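PDB 4ITC: Lys-gingipain W83 from Porphyromonas gingivalis, which cleaves proteins after lysine as a secreted cysteine protease, this chain being its calcium-binding K1 cleaved adhesin domain, a beta sandwich outside the catalytic part. Local coordinates for residues G31-I36 with N40-V45; G133-K138 with Y161-E166. One frame throughout, in Å; residues are numbered along the deposited sequence. Where two conformers were deposited one is given.

Contact 1: G31-I36 with N40-V45. With CA (calcium ion), chain C.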
loop_
_atom_site.group_PDB
_atom_site.type_symbol
_atom_site.label_atom_id
_atom_site.label_comp_id
_atom_site.label_asym_id
_atom_site.label_seq_id
_atom_site.Cartn_x
_atom_site.Cartn_y
_atom_site.Cartn_z
ATOM N N GLY A 31 6.653 0.250 9.172
ATOM C CA GLY A 31 6.398 1.337 10.084
ATOM C C GLY A 31 5.831 0.772 11.359
ATOM O O GLY A 31 5.142 -0.244 11.344
ATOM N N ASN A 32 6.118 1.430 12.470
ATOM C CA ASN A 32 5.397 1.082 13.690
ATOM C C ASN A 32 5.244 2.219 14.650
ATOM O O ASN A 32 5.859 3.291 14.483
ATOM C CB ASN A 32 6.057 -0.077 14.396
ATOM C CG ASN A 32 7.518 0.068 14.440
ATOM O OD1 ASN A 32 8.262 -0.568 13.667
ATOM N ND2 ASN A 32 7.965 0.983 15.288
ATOM N N ALA A 33 4.335 2.004 15.596
ATOM C CA ALA A 33 4.109 2.999 16.655
ATOM C C ALA A 33 5.425 3.251 17.398
ATOM O O ALA A 33 6.264 2.365 17.491
ATOM C CB ALA A 33 3.032 2.521 17.616
ATOM N N PRO A 34 5.619 4.495 17.919
ATOM C CA PRO A 34 4.680 5.598 17.898
ATOM C C PRO A 34 4.778 6.436 16.648
ATOM O O PRO A 34 3.904 7.263 16.389
ATOM C CB PRO A 34 5.106 6.425 19.120
ATOM C CG PRO A 34 6.560 6.173 19.222
ATOM C CD PRO A 34 6.816 4.790 18.729
ATOM N N GLY A 35 5.822 6.225 15.847
ATOM C CA GLY A 35 5.981 7.077 14.676
ATOM C C GLY A 35 4.916 6.867 13.637
ATOM O O GLY A 35 4.380 7.803 13.096
ATOM N N ILE A 36 4.697 5.605 13.320
ATOM C CA ILE A 36 3.847 5.238 12.199
ATOM C C ILE A 36 3.013 4.039 12.605
ATOM O O ILE A 36 3.315 2.898 12.219
ATOM C CB ILE A 36 4.676 4.928 10.927
ATOM C CG1 ILE A 36 5.760 5.992 10.664
ATOM C CG2 ILE A 36 3.757 4.746 9.704
ATOM C CD1 ILE A 36 6.680 5.664 9.545
ATOM N N ASN A 40 -5.506 -0.052 14.024
ATOM C CA ASN A 40 -5.886 -0.837 15.199
ATOM C C ASN A 40 -4.813 -1.835 15.587
ATOM O O ASN A 40 -5.098 -2.969 15.971
ATOM C CB ASN A 40 -7.254 -1.506 14.957
ATOM C CG ASN A 40 -7.838 -2.177 16.205
ATOM O OD1 ASN A 40 -8.584 -3.184 16.109
ATOM N ND2 ASN A 40 -7.506 -1.647 17.358
ATOM N N SER A 41 -3.564 -1.406 15.464
ATOM C CA SER A 41 -2.399 -2.262 15.609
ATOM C C SER A 41 -1.127 -1.425 15.573
ATOM O O SER A 41 -1.153 -0.306 15.147
ATOM C CB SER A 41 -2.376 -3.341 14.543
ATOM O OG SER A 41 -2.173 -2.803 13.243
ATOM N N ASN A 42 -0.014 -2.068 15.940
ATOM C CA ASN A 42 1.286 -1.445 16.168
ATOM C C ASN A 42 2.150 -1.220 14.906
ATOM O O ASN A 42 3.029 -0.351 14.857
ATOM C CB ASN A 42 2.055 -2.391 17.105
ATOM C CG ASN A 42 3.256 -1.734 17.767
ATOM O OD1 ASN A 42 3.100 -0.774 18.524
ATOM N ND2 ASN A 42 4.449 -2.277 17.528
ATOM N N GLY A 43 1.946 -2.075 13.928
ATOM C CA GLY A 43 2.779 -2.133 12.728
ATOM C C GLY A 43 2.011 -2.000 11.432
ATOM O O GLY A 43 0.842 -2.354 11.335
ATOM N N CYS A 44 2.678 -1.413 10.449
ATOM C CA CYS A 44 2.118 -1.286 9.094
ATOM C C CYS A 44 3.259 -1.157 8.115
ATOM O O CYS A 44 4.409 -1.393 8.485
ATOM C CB CYS A 44 1.196 -0.105 8.996
ATOM S SG CYS A 44 1.946 1.518 9.174
ATOM N N VAL A 45 2.956 -0.835 6.849
ATOM C CA VAL A 45 3.980 -0.479 5.890
ATOM C C VAL A 45 3.665 0.894 5.318
ATOM O O VAL A 45 2.539 1.347 5.343
ATOM C CB VAL A 45 4.103 -1.508 4.738
ATOM C CG1 VAL A 45 4.560 -2.836 5.317
ATOM C CG2 VAL A 45 2.806 -1.658 3.992
HETATM CA CA CA C . -0.918 -3.856 11.431
#

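Contact 2: G133-K138 with Y161-E166. With CA (calcium ion), chain C.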
loop_
_atom_site.group_PDB
_atom_site.type_symbol
_atom_site.label_atom_id
_atom_site.label_comp_id
_atom_site.label_asym_id
_atom_site.label_seq_id
_atom_site.Cartn_x
_atom_site.Cartn_y
_atom_site.Cartn_z
ATOM N N GLY A 133 -3.783 11.151 8.830
ATOM C CA GLY A 133 -4.941 10.883 7.998
ATOM C C GLY A 133 -5.811 9.755 8.564
ATOM O O GLY A 133 -5.312 8.887 9.238
ATOM N N THR A 134 -7.108 9.777 8.269
ATOM C CA THR A 134 -8.014 8.719 8.714
ATOM C C THR A 134 -7.709 7.440 7.930
ATOM O O THR A 134 -7.528 7.520 6.690
ATOM C CB THR A 134 -9.488 9.101 8.384
ATOM N N TRP A 135 -7.740 6.287 8.616
ATOM C CA TRP A 135 -7.710 4.969 7.939
ATOM C C TRP A 135 -9.018 4.683 7.245
ATOM O O TRP A 135 -10.098 4.829 7.851
ATOM C CB TRP A 135 -7.393 3.867 8.920
ATOM C CG TRP A 135 -5.988 3.848 9.453
ATOM C CD1 TRP A 135 -5.538 4.330 10.681
ATOM C CD2 TRP A 135 -4.830 3.283 8.807
ATOM N NE1 TRP A 135 -4.209 4.102 10.802
ATOM C CE2 TRP A 135 -3.729 3.476 9.671
ATOM C CE3 TRP A 135 -4.618 2.635 7.572
ATOM C CZ2 TRP A 135 -2.433 3.042 9.347
ATOM C CZ3 TRP A 135 -3.325 2.210 7.254
ATOM C CH2 TRP A 135 -2.249 2.400 8.167
ATOM N N ARG A 136 -8.941 4.267 5.989
ATOM C CA ARG A 136 -10.084 3.824 5.205
ATOM C C ARG A 136 -9.853 2.419 4.697
ATOM O O ARG A 136 -8.717 2.043 4.406
ATOM C CB ARG A 136 -10.359 4.774 4.059
ATOM C CG ARG A 136 -10.712 6.163 4.605
ATOM C CD ARG A 136 -11.257 7.076 3.524
ATOM N NE ARG A 136 -12.375 6.424 2.829
ATOM C CZ ARG A 136 -13.687 6.592 3.039
ATOM N NH1 ARG A 136 -14.175 7.472 3.920
ATOM N NH2 ARG A 136 -14.509 5.868 2.300
ATOM N N GLN A 137 -10.911 1.650 4.573
ATOM C CA GLN A 137 -10.834 0.278 4.136
ATOM C C GLN A 137 -11.245 0.182 2.665
ATOM O O GLN A 137 -12.189 0.835 2.224
ATOM C CB GLN A 137 -11.710 -0.619 5.002
ATOM C CG GLN A 137 -11.458 -2.078 4.669
ATOM C CD GLN A 137 -12.214 -3.045 5.508
ATOM O OE1 GLN A 137 -13.384 -2.824 5.773
ATOM N NE2 GLN A 137 -11.563 -4.158 5.897
ATOM N N LYS A 138 -10.543 -0.653 1.903
ATOM C CA LYS A 138 -10.810 -0.850 0.477
ATOM C C LYS A 138 -11.076 -2.338 0.250
ATOM O O LYS A 138 -10.514 -3.197 0.924
ATOM C CB LYS A 138 -9.596 -0.438 -0.374
ATOM C CG LYS A 138 -9.028 0.944 -0.104
ATOM C CD LYS A 138 -9.966 2.059 -0.491
ATOM C CE LYS A 138 -9.505 3.362 0.112
ATOM N NZ LYS A 138 -10.433 4.448 -0.310
ATOM N N TYR A 161 3.750 10.427 3.383
ATOM C CA TYR A 161 3.693 8.960 3.232
ATOM C C TYR A 161 2.295 8.489 2.945
ATOM O O TYR A 161 1.315 9.073 3.412
ATOM C CB TYR A 161 4.134 8.164 4.455
ATOM C CG TYR A 161 5.316 8.598 5.265
ATOM C CD1 TYR A 161 6.376 9.332 4.702
ATOM C CD2 TYR A 161 5.408 8.195 6.591
ATOM C CE1 TYR A 161 7.451 9.699 5.492
ATOM C CE2 TYR A 161 6.492 8.545 7.381
ATOM C CZ TYR A 161 7.502 9.296 6.822
ATOM O OH TYR A 161 8.647 9.668 7.527
ATOM N N ILE A 162 2.218 7.377 2.206
ATOM C CA ILE A 162 1.065 6.525 2.200
ATOM C C ILE A 162 1.351 5.332 3.115
ATOM O O ILE A 162 2.422 4.713 3.035
ATOM C CB ILE A 162 0.661 6.067 0.761
ATOM C CG1 ILE A 162 -0.633 5.237 0.802
ATOM C CG2 ILE A 162 1.779 5.372 0.012
ATOM C CD1 ILE A 162 -1.171 4.971 -0.588
ATOM N N ASP A 163 0.384 4.995 3.951
ATOM C CA ASP A 163 0.482 3.868 4.849
ATOM C C ASP A 163 -0.562 2.810 4.424
ATOM O O ASP A 163 -1.681 3.149 4.073
ATOM C CB ASP A 163 0.151 4.268 6.267
ATOM C CG ASP A 163 0.990 5.394 6.858
ATOM O OD1 ASP A 163 2.039 5.836 6.329
ATOM O OD2 ASP A 163 0.533 5.853 7.972
ATOM N N LEU A 164 -0.206 1.547 4.606
ATOM C CA LEU A 164 -0.989 0.402 4.184
ATOM C C LEU A 164 -0.928 -0.637 5.298
ATOM O O LEU A 164 0.144 -0.866 5.884
ATOM C CB LEU A 164 -0.406 -0.181 2.876
ATOM C CG LEU A 164 -0.912 -1.545 2.421
ATOM C CD1 LEU A 164 -2.295 -1.365 1.845
ATOM C CD2 LEU A 164 -0.003 -2.139 1.340
ATOM N N ASP A 165 -2.080 -1.261 5.605
ATOM C CA ASP A 165 -2.126 -2.248 6.698
ATOM C C ASP A 165 -3.206 -3.281 6.484
ATOM O O ASP A 165 -4.151 -3.088 5.693
ATOM C CB ASP A 165 -2.308 -1.542 8.050
ATOM C CG ASP A 165 -1.791 -2.349 9.236
ATOM O OD1 ASP A 165 -1.111 -3.378 9.054
ATOM O OD2 ASP A 165 -2.039 -1.911 10.385
ATOM N N GLU A 166 -3.028 -4.407 7.190
ATOM C CA GLU A 166 -4.078 -5.405 7.430
ATOM C C GLU A 166 -4.654 -5.914 6.107
ATOM O O GLU A 166 -5.828 -5.727 5.809
ATOM C CB GLU A 166 -5.136 -4.807 8.325
ATOM C CG GLU A 166 -4.579 -4.396 9.702
ATOM C CD GLU A 166 -3.911 -5.498 10.490
ATOM O OE1 GLU A 166 -2.926 -5.140 11.191
ATOM O OE2 GLU A 166 -4.328 -6.697 10.372
HETATM CA CA CA C . -0.918 -3.856 11.431
HETATM O O HOH W 1 -8.657 -5.912 5.670
#

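Contact 1: G31-I36 with N40-V45
Gly31 and Cys44 face each other as an antiparallel hydrogen-bonded pair: Gly31 N donates to Cys44 O at 2.9 Å, and Cys44 N donates to Gly31 O at 2.9 Å. One step toward the turn, Asn32 and Gly43 form the non-hydrogen-bonded pair, where a CA-H...O contact joins Gly43 CA to Gly31 O at 3.3 Å. Beyond the last residue of strand 29-32, the ladder gains one more rung, from Ala33 N to Asn42 O (2.8 Å). This is the closing end of a beta hairpin built from strands 29-32 and 43-48 in one sheet of the adhesin domain's beta sandwich. Its return arm feeds a calcium site: Ser41 OG binds the ion at 2.4 Å and Gly43 O also binds it, while Ser7, Glu9, Asp165 and Glu166 complete the protein ligands. The other arm carries bonds of its own. The Asn32 carboxamide, its CG lodged between backbone N and carbonyl carbon (chi1 44°), reaches forward so that ND2 donates to Ala33 O at 3.1 Å; Ile36 N bonds back to Asn32 O, and a cis peptide precedes Pro34. Side-chain packing is added at the turn end and on the face where Cys44 projects. Asn42 swings its CG away from the backbone N (chi1 -163°) in the conformer given, one of two, and there OD1 lies 3.4 Å from Ala33 CB, a tentative contact. On the sheet face of Cys44, SG meets the CG2 branch of Ile36 at 3.7 Å. Beyond this pair, Ile36 continues onto Tyr161 and Asp163, and Cys44 onto Asp165, all of the neighbouring strand 161-171.

Contact 2: G133-K138 with Y161-E166
Trp135 reaches strand 161-171 with the far end of its indole, although the two backbones stay well separated, 8.8 Å between the CA atoms of Trp135 and Asp163. Its CB leaves the loop just before strand 136-142 without pointing at the other segment; the ring makes up the distance. CG stands beside the backbone N, opposite the carbonyl carbon (chi1 -70°), and the six-membered ring is carried over to residues 161-166. At its outer end, CH2 meets Asp163 CB at 3.6 Å and Asp165 CB at 3.9 Å, bridging two residues that sit two apart on the strand. The adjacent ring atom CZ3 lies 3.7 Å from Asp163 O and 4.0 Å from Asp165 CB. Between those two aspartates, Leu164 N comes to the ring edge, near its plane. The indole therefore leans on methylenes and backbone, its plane turned 45° from the Asp163 carboxylate and 50° from that of Asp165.

Further along, a water receives a weak bond from Gln137 NE2 and donates to Glu166 O at 2.8 Å. The Asp165 carboxylate, whose CB the indole touches, grips calcium with both oxygens; Tyr39 N also bonds to OD2. Glu166 N makes a weak bond to Asp165 OD1, and the bent Glu166 chain brings OE1 onto the metal at 2.4 Å. Strand 75-83 separates strands 136-142 and 161-171 within the same sheet, so the tryptophan reaches across a strand in a jelly-roll-like beta sandwich, beside a calcium site that ties this sheet to the loop following strand 3-6.

How the contacts relate
Contacts 1 and 2 follow one another along the chain, with centres about 11 Å apart, and meet in one antiparallel sheet where strand 43-48 pairs with strand 161-171. A probable hydrogen bond from Leu164 N to Val45 O, 2.8 Å, marks that pairing. Both contacts converge on the same calcium: 40-45 brings a side-chain hydroxyl and a backbone carbonyl, 161-166 two carboxylates. Around the ion the two sets crowd together, with Ser41 OG 3.2 Å from Glu166 OE1, a probable hydrogen bond, and Gly43 O 3.1 Å from Asp165 OD2. The metal thus links the hairpin to the strand that the Trp135 indole touches.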